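Local structure of transcriptional regulator, TetR family (Agrobacterium tumefaciens, 2G7S) at residues K52-L55 against V56-V60; A158-F161 against M162-H166; A179-G182 against A183-P187. The protein probably acts as a dimeric, DNA-binding transcriptional regulator of the TetR family, whose members typically respond to small-molecule ligands. One frame throughout, in Å; residues are numbered along the deposited sequence.

Interaction 1 of 3, residues K52-L55 against V56-V60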
loop_
_atom_site.group_PDB
_atom_site.type_symbol
_atom_site.label_atom_id
_atom_site.label_comp_id
_atom_site.label_asym_id
_atom_site.label_seq_id
_atom_site.Cartn_x
_atom_site.Cartn_y
_atom_site.Cartn_z
ATOM N N LYS A 52 10.788 -5.409 20.851
ATOM C CA LYS A 52 10.314 -5.686 19.504
ATOM C C LYS A 52 10.614 -4.524 18.567
ATOM O O LYS A 52 10.962 -4.751 17.374
ATOM C CB LYS A 52 8.811 -5.983 19.566
ATOM C CG LYS A 52 8.244 -6.280 18.186
ATOM C CD LYS A 52 6.734 -6.599 18.365
ATOM C CE LYS A 52 6.146 -6.960 17.025
ATOM N NZ LYS A 52 4.653 -7.316 17.174
ATOM N N SER A 53 10.564 -3.301 19.056
ATOM C CA SER A 53 10.902 -2.162 18.169
ATOM C C SER A 53 12.340 -2.294 17.726
ATOM O O SER A 53 12.642 -1.976 16.554
ATOM C CB SER A 53 10.642 -0.835 18.829
ATOM O OG SER A 53 11.460 -0.616 19.911
ATOM N N ASP A 54 13.244 -2.671 18.658
ATOM C CA ASP A 54 14.608 -2.824 18.225
ATOM C C ASP A 54 14.795 -3.983 17.217
ATOM O O ASP A 54 15.534 -3.841 16.217
ATOM C CB ASP A 54 15.462 -3.110 19.439
ATOM C CG ASP A 54 16.941 -3.313 19.054
ATOM O OD1 ASP A 54 17.560 -2.290 18.660
ATOM O OD2 ASP A 54 17.410 -4.451 19.178
ATOM N N LEU A 55 14.103 -5.099 17.451
ATOM C CA LEU A 55 14.185 -6.202 16.499
ATOM C C LEU A 55 13.760 -5.724 15.104
ATOM O O LEU A 55 14.436 -5.992 14.079
ATOM C CB LEU A 55 13.238 -7.287 17.029
ATOM C CG LEU A 55 13.343 -8.617 16.334
ATOM C CD1 LEU A 55 12.703 -9.743 17.279
ATOM C CD2 LEU A 55 12.612 -8.541 15.109
ATOM N N VAL A 56 12.643 -5.000 15.066
ATOM C CA VAL A 56 12.148 -4.569 13.734
ATOM C C VAL A 56 13.049 -3.459 13.132
ATOM O O VAL A 56 13.273 -3.472 11.895
ATOM C CB VAL A 56 10.679 -4.157 13.857
ATOM C CG1 VAL A 56 10.176 -3.578 12.509
ATOM C CG2 VAL A 56 9.855 -5.411 14.260
ATOM N N CYS A 57 13.617 -2.572 13.950
ATOM C CA CYS A 57 14.566 -1.636 13.338
ATOM C C CYS A 57 15.734 -2.378 12.739
ATOM O O CYS A 57 16.198 -1.998 11.652
ATOM C CB CYS A 57 15.108 -0.680 14.401
ATOM S SG CYS A 57 13.969 0.632 14.869
ATOM N N LYS A 58 16.229 -3.412 13.438
ATOM C CA LYS A 58 17.365 -4.182 12.903
ATOM C C LYS A 58 16.989 -4.924 11.619
ATOM O O LYS A 58 17.821 -5.090 10.728
ATOM C CB LYS A 58 17.855 -5.167 13.960
ATOM C CG LYS A 58 18.526 -4.407 15.093
ATOM C CD LYS A 58 19.927 -3.993 14.684
ATOM C CE LYS A 58 20.537 -3.041 15.720
ATOM N NZ LYS A 58 20.061 -3.345 17.063
ATOM N N LEU A 59 15.779 -5.463 11.590
ATOM C CA LEU A 59 15.318 -6.164 10.408
ATOM C C LEU A 59 15.206 -5.195 9.251
ATOM O O LEU A 59 15.596 -5.561 8.114
ATOM C CB LEU A 59 13.909 -6.708 10.799
ATOM C CG LEU A 59 12.877 -7.406 9.996
ATOM C CD1 LEU A 59 11.784 -7.923 10.966
ATOM C CD2 LEU A 59 12.375 -6.638 8.828
ATOM N N VAL A 60 14.598 -4.013 9.487
ATOM C CA VAL A 60 14.413 -3.079 8.364
ATOM C C VAL A 60 15.778 -2.553 7.922
ATOM O O VAL A 60 15.997 -2.406 6.710
ATOM C CB VAL A 60 13.507 -1.938 8.759
ATOM C CG1 VAL A 60 13.459 -0.901 7.690
ATOM C CG2 VAL A 60 12.074 -2.492 9.094
#
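V56 begins its turn of helix by donating its N-H to K52 O, and its CG2 methyl lies 3.4 Å from K52 O. The apolar methyls of V56 have no polar group to satisfy, which suits a buried position against helices 6-24 and 118-144. C57 follows, with its N bonded to S53 O at 2.8 Å. Its small thiol, set beside the backbone N (chi1 -77°), turns back along the helix, leaving SG 3.4 Å from S53 O. K58 makes the one charged link. Its N holds D54 O, while the chain bends at chi2 and again at chi4, bringing NZ to D54 OD1 at 3.1 Å. The ammonium meets that oxygen on its syn side, 20° out of the carboxylate plane, closing an i to i+4 salt bridge; the lysine also adopts another conformation, so the bridge belongs to one of two. L59 bonds through N to L55 O, and its CD1 comes within 4.3 Å of L55 CD2, a loose methyl-to-methyl contact one turn apart. These residues form the start of helix 52-77, which in TetR proteins joins the DNA-binding domain to the ligand-binding domain. L55 and L59 face helix 6-24 at A17, V56 touches I21 of that helix and V120 of helix 118-144, and L59 and V60 reach V105 on helix 105-110.

Interaction 2 of 3, residues A158-F161 against M162-H166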
loop_
_atom_site.group_PDB
_atom_site.type_symbol
_atom_site.label_atom_id
_atom_site.label_comp_id
_atom_site.label_asym_id
_atom_site.label_seq_id
_atom_site.Cartn_x
_atom_site.Cartn_y
_atom_site.Cartn_z
ATOM N N ALA A 158 10.090 9.805 -10.663
ATOM C CA ALA A 158 10.514 8.763 -9.703
ATOM C C ALA A 158 9.429 8.513 -8.647
ATOM O O ALA A 158 9.169 7.376 -8.254
ATOM C CB ALA A 158 11.794 9.234 -8.976
ATOM N N GLU A 159 8.845 9.592 -8.129
ATOM C CA GLU A 159 7.801 9.449 -7.139
ATOM C C GLU A 159 6.583 8.740 -7.706
ATOM O O GLU A 159 5.970 7.882 -7.011
ATOM C CB GLU A 159 7.428 10.824 -6.573
ATOM C CG GLU A 159 8.480 11.456 -5.669
ATOM C CD GLU A 159 8.571 10.759 -4.309
ATOM O OE1 GLU A 159 7.500 10.379 -3.756
ATOM O OE2 GLU A 159 9.693 10.696 -3.803
ATOM N N ILE A 160 6.234 9.024 -8.983
ATOM C CA ILE A 160 5.131 8.270 -9.627
ATOM C C ILE A 160 5.535 6.817 -9.799
ATOM O O ILE A 160 4.719 5.902 -9.536
ATOM C CB ILE A 160 4.772 8.956 -10.951
ATOM C CG1 ILE A 160 4.085 10.323 -10.686
ATOM C CG2 ILE A 160 3.896 8.049 -11.830
ATOM C CD1 ILE A 160 4.160 11.281 -11.862
ATOM N N PHE A 161 6.733 6.565 -10.293
ATOM C CA PHE A 161 7.057 5.147 -10.531
ATOM C C PHE A 161 7.136 4.363 -9.202
ATOM O O PHE A 161 6.736 3.182 -9.137
ATOM C CB PHE A 161 8.372 5.100 -11.301
ATOM C CG PHE A 161 8.789 3.711 -11.682
ATOM C CD1 PHE A 161 8.148 3.063 -12.729
ATOM C CD2 PHE A 161 9.852 3.078 -11.027
ATOM C CE1 PHE A 161 8.525 1.746 -13.068
ATOM C CE2 PHE A 161 10.249 1.788 -11.380
ATOM C CZ PHE A 161 9.587 1.140 -12.435
HETATM N N MSE A 162 7.671 4.965 -8.147
HETATM C CA MSE A 162 7.718 4.245 -6.862
HETATM C C MSE A 162 6.309 3.996 -6.366
HETATM O O MSE A 162 5.998 2.871 -5.879
HETATM C CB MSE A 162 8.501 5.121 -5.830
HETATM C CG MSE A 162 8.568 4.391 -4.471
HETATM SE SE MSE A 162 9.853 5.200 -3.262
HETATM C CE MSE A 162 8.889 6.872 -2.949
ATOM N N ALA A 163 5.397 4.973 -6.457
ATOM C CA ALA A 163 4.033 4.796 -5.994
ATOM C C ALA A 163 3.340 3.705 -6.834
ATOM O O ALA A 163 2.515 2.922 -6.335
ATOM C CB ALA A 163 3.265 6.096 -6.072
ATOM N N THR A 164 3.616 3.692 -8.139
ATOM C CA THR A 164 3.003 2.668 -9.025
ATOM C C THR A 164 3.482 1.287 -8.623
ATOM O O THR A 164 2.665 0.350 -8.581
ATOM C CB THR A 164 3.360 2.975 -10.492
ATOM O OG1 THR A 164 2.900 4.345 -10.789
ATOM C CG2 THR A 164 2.635 2.029 -11.394
ATOM N N VAL A 165 4.769 1.124 -8.322
ATOM C CA VAL A 165 5.318 -0.162 -7.864
ATOM C C VAL A 165 4.612 -0.583 -6.564
ATOM O O VAL A 165 4.217 -1.760 -6.443
ATOM C CB VAL A 165 6.863 -0.024 -7.697
ATOM C CG1 VAL A 165 7.455 -1.100 -6.876
ATOM C CG2 VAL A 165 7.556 0.050 -9.099
ATOM N N HIS A 166 4.544 0.344 -5.590
ATOM C CA HIS A 166 3.943 -0.054 -4.322
ATOM C C HIS A 166 2.437 -0.352 -4.503
ATOM O O HIS A 166 1.911 -1.310 -3.878
ATOM C CB HIS A 166 4.131 1.050 -3.332
ATOM C CG HIS A 166 5.556 1.210 -2.937
ATOM N ND1 HIS A 166 6.037 2.386 -2.392
ATOM C CD2 HIS A 166 6.603 0.347 -2.972
ATOM C CE1 HIS A 166 7.344 2.234 -2.106
ATOM N NE2 HIS A 166 7.717 1.003 -2.460
#
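F161 and V165, one helical turn apart, meet ring against methyl. V165 CG2 sits over one face of the phenyl ring, 4.1 Å from its centroid and 18° off the ring normal, in a CH-pi contact displaced toward the rim on the CE2 side. With F161 CG trans to the backbone N, the ring extends beside the next turn, where the valine methyl can cover it. The ring also adopts a second conformation.

The T164 hydroxyl turns back toward the preceding turn. Placed beside its own backbone N (chi1 -57°), OG1 donates to I160 O at 2.7 Å, while T164 N holds the same oxygen at 2.8 Å. The two donors approach from opposite faces of the carbonyl plane, the hydroxyl lying 40° out of it, so one acceptor is gripped twice. A threonine can thus bury its hydroxyl by returning it to the helix backbone, with its methyl left for packing.

Helix 154-173 lies in the TetR-like C-terminal domain, which in relatives carries the ligand-binding and dimerisation surfaces, and here it is flanked by helices 118-144 and 180-192 and by the second subunit. T164 packs on T164 of the second subunit, as in the helical dimer interfaces of TetR proteins.

E159 and M162, a selenomethionine, run side by side in the same direction. The bend at M162 chi3 brings CE to 3.9 Å from E159 OE1 and 4.0 Å from OE2, a van der Waals touch. The carboxylate is claimed by stronger partners: OE2 by S132, and OE1 by H175 of the second subunit.

Interaction 3 of 3, residues A179-G182 against A183-P187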
loop_
_atom_site.group_PDB
_atom_site.type_symbol
_atom_site.label_atom_id
_atom_site.label_comp_id
_atom_site.label_asym_id
_atom_site.label_seq_id
_atom_site.Cartn_x
_atom_site.Cartn_y
_atom_site.Cartn_z
ATOM N N ALA A 179 0.368 -11.725 -13.029
ATOM C CA ALA A 179 0.621 -10.796 -14.133
ATOM C C ALA A 179 0.270 -9.386 -13.748
ATOM O O ALA A 179 0.690 -8.516 -14.448
ATOM C CB ALA A 179 -0.249 -11.161 -15.355
ATOM N N THR A 180 -0.461 -9.162 -12.651
ATOM C CA THR A 180 -0.858 -7.800 -12.281
ATOM C C THR A 180 0.315 -6.845 -12.135
ATOM O O THR A 180 0.227 -5.679 -12.550
ATOM C CB THR A 180 -1.639 -7.909 -10.945
ATOM O OG1 THR A 180 -2.882 -8.530 -11.278
ATOM C CG2 THR A 180 -1.884 -6.655 -10.324
ATOM N N PHE A 181 1.391 -7.299 -11.491
ATOM C CA PHE A 181 2.459 -6.352 -11.172
ATOM C C PHE A 181 3.065 -5.766 -12.444
ATOM O O PHE A 181 3.185 -4.514 -12.574
ATOM C CB PHE A 181 3.544 -7.021 -10.318
ATOM C CG PHE A 181 4.643 -6.069 -9.889
ATOM C CD1 PHE A 181 4.498 -5.254 -8.776
ATOM C CD2 PHE A 181 5.801 -5.977 -10.620
ATOM C CE1 PHE A 181 5.525 -4.343 -8.411
ATOM C CE2 PHE A 181 6.811 -5.089 -10.282
ATOM C CZ PHE A 181 6.683 -4.267 -9.172
ATOM N N GLY A 182 3.368 -6.616 -13.430
ATOM C CA GLY A 182 3.886 -6.107 -14.682
ATOM C C GLY A 182 2.856 -5.324 -15.491
ATOM O O GLY A 182 3.157 -4.331 -16.162
ATOM N N ALA A 183 1.595 -5.786 -15.442
ATOM C CA ALA A 183 0.562 -5.111 -16.227
ATOM C C ALA A 183 0.360 -3.677 -15.765
ATOM O O ALA A 183 -0.091 -2.803 -16.555
ATOM C CB ALA A 183 -0.758 -5.850 -16.082
ATOM N N ILE A 184 0.662 -3.405 -14.495
ATOM C CA ILE A 184 0.490 -2.049 -13.991
ATOM C C ILE A 184 1.776 -1.226 -14.178
ATOM O O ILE A 184 1.653 0.003 -14.493
ATOM C CB ILE A 184 0.089 -2.088 -12.504
ATOM C CG1 ILE A 184 -1.346 -2.608 -12.407
ATOM C CG2 ILE A 184 0.240 -0.730 -11.809
ATOM C CD1 ILE A 184 -1.723 -3.019 -11.000
ATOM N N THR A 185 2.950 -1.826 -13.943
ATOM C CA THR A 185 4.162 -1.025 -13.915
ATOM C C THR A 185 4.831 -0.851 -15.294
ATOM O O THR A 185 5.491 0.178 -15.528
ATOM C CB THR A 185 5.207 -1.640 -12.985
ATOM O OG1 THR A 185 5.460 -3.005 -13.348
ATOM C CG2 THR A 185 4.769 -1.582 -11.512
ATOM N N ARG A 186 4.645 -1.829 -16.178
ATOM C CA ARG A 186 5.425 -1.810 -17.423
ATOM C C ARG A 186 4.936 -0.716 -18.399
ATOM O O ARG A 186 5.730 -0.208 -19.204
ATOM C CB ARG A 186 5.488 -3.221 -18.040
ATOM C CG ARG A 186 6.417 -4.085 -17.135
ATOM C CD ARG A 186 6.378 -5.543 -17.624
ATOM N NE ARG A 186 7.308 -6.376 -16.863
ATOM C CZ ARG A 186 8.610 -6.337 -17.078
ATOM N NH1 ARG A 186 9.133 -5.503 -18.022
ATOM N NH2 ARG A 186 9.436 -7.131 -16.344
ATOM N N PRO A 187 3.628 -0.426 -18.467
ATOM C CA PRO A 187 3.240 0.624 -19.452
ATOM C C PRO A 187 3.992 1.955 -19.265
ATOM O O PRO A 187 4.311 2.618 -20.256
ATOM C CB PRO A 187 1.718 0.724 -19.296
ATOM C CG PRO A 187 1.326 -0.715 -18.906
ATOM C CD PRO A 187 2.447 -1.125 -17.921
#
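T185 gives F181 O two hydrogen bonds, one from its backbone N at 3.0 Å and one from OG1 at 2.8 Å. The hydroxyl comes from above the carbonyl plane, 36° out of it, and so fills a side of the oxygen that the amide does not use. It gets there because OG1 lies between the backbone N and the carbonyl carbon (chi1 54°), which in turn sends CG2 over one face of the F181 ring, 4.2 Å from its centroid. A third approach to F181 O, from I184 N, is weak; the main acceptor for that amide is T180 O.

The start of the helix is tied to the residues just before it: the hydroxyl of T180 bonds to D177 and to the carbonyl of G176, and D177 also takes the amide of A179. A183 N then reaches back to A179 O. T180 spends its other branch on packing, with CG2 3.7 Å from I184 CD1.

G182 O receives R186 N at 2.9 Å, and the arginine chain, extended from CG to NE, passes beside G182 CA with CD 3.9 Å away. Glycine suits the position because no side chain stands in the arginine's path. The guanidinium continues to helix 81-98, where NH2 forms a salt bridge with E93.

P187 has no N-H to give A183 O, and the helix kinks there; its CD packs 3.7 Å from G182 O, which already accepts R186 N. The chemistry implies a helix whose first turns are held by side-chain hydroxyls as well as amides, and whose arginine ties it to a neighbouring helix through charge.

How the interactions relate
Interactions 2 and 3 lie on consecutive helices, 154-173 and 180-192, with centres 12 Å apart, and they touch: V165 O is 3.5 Å from F181 CE1, and T164 CG2 is 3.7 Å from I184 CG2. Both also meet the second subunit, consistent with a shared place in the dimer interface. Interaction 1 stands apart, across the chain's centre, about 25 Å from interaction 2 and 32 Å from interaction 3, centre to centre. Its nearest atoms stay about 12 Å from interaction 2 and about 18 Å from interaction 3, and it does not touch the second subunit, while 158-166 and 179-187 belong to the C-terminal domain.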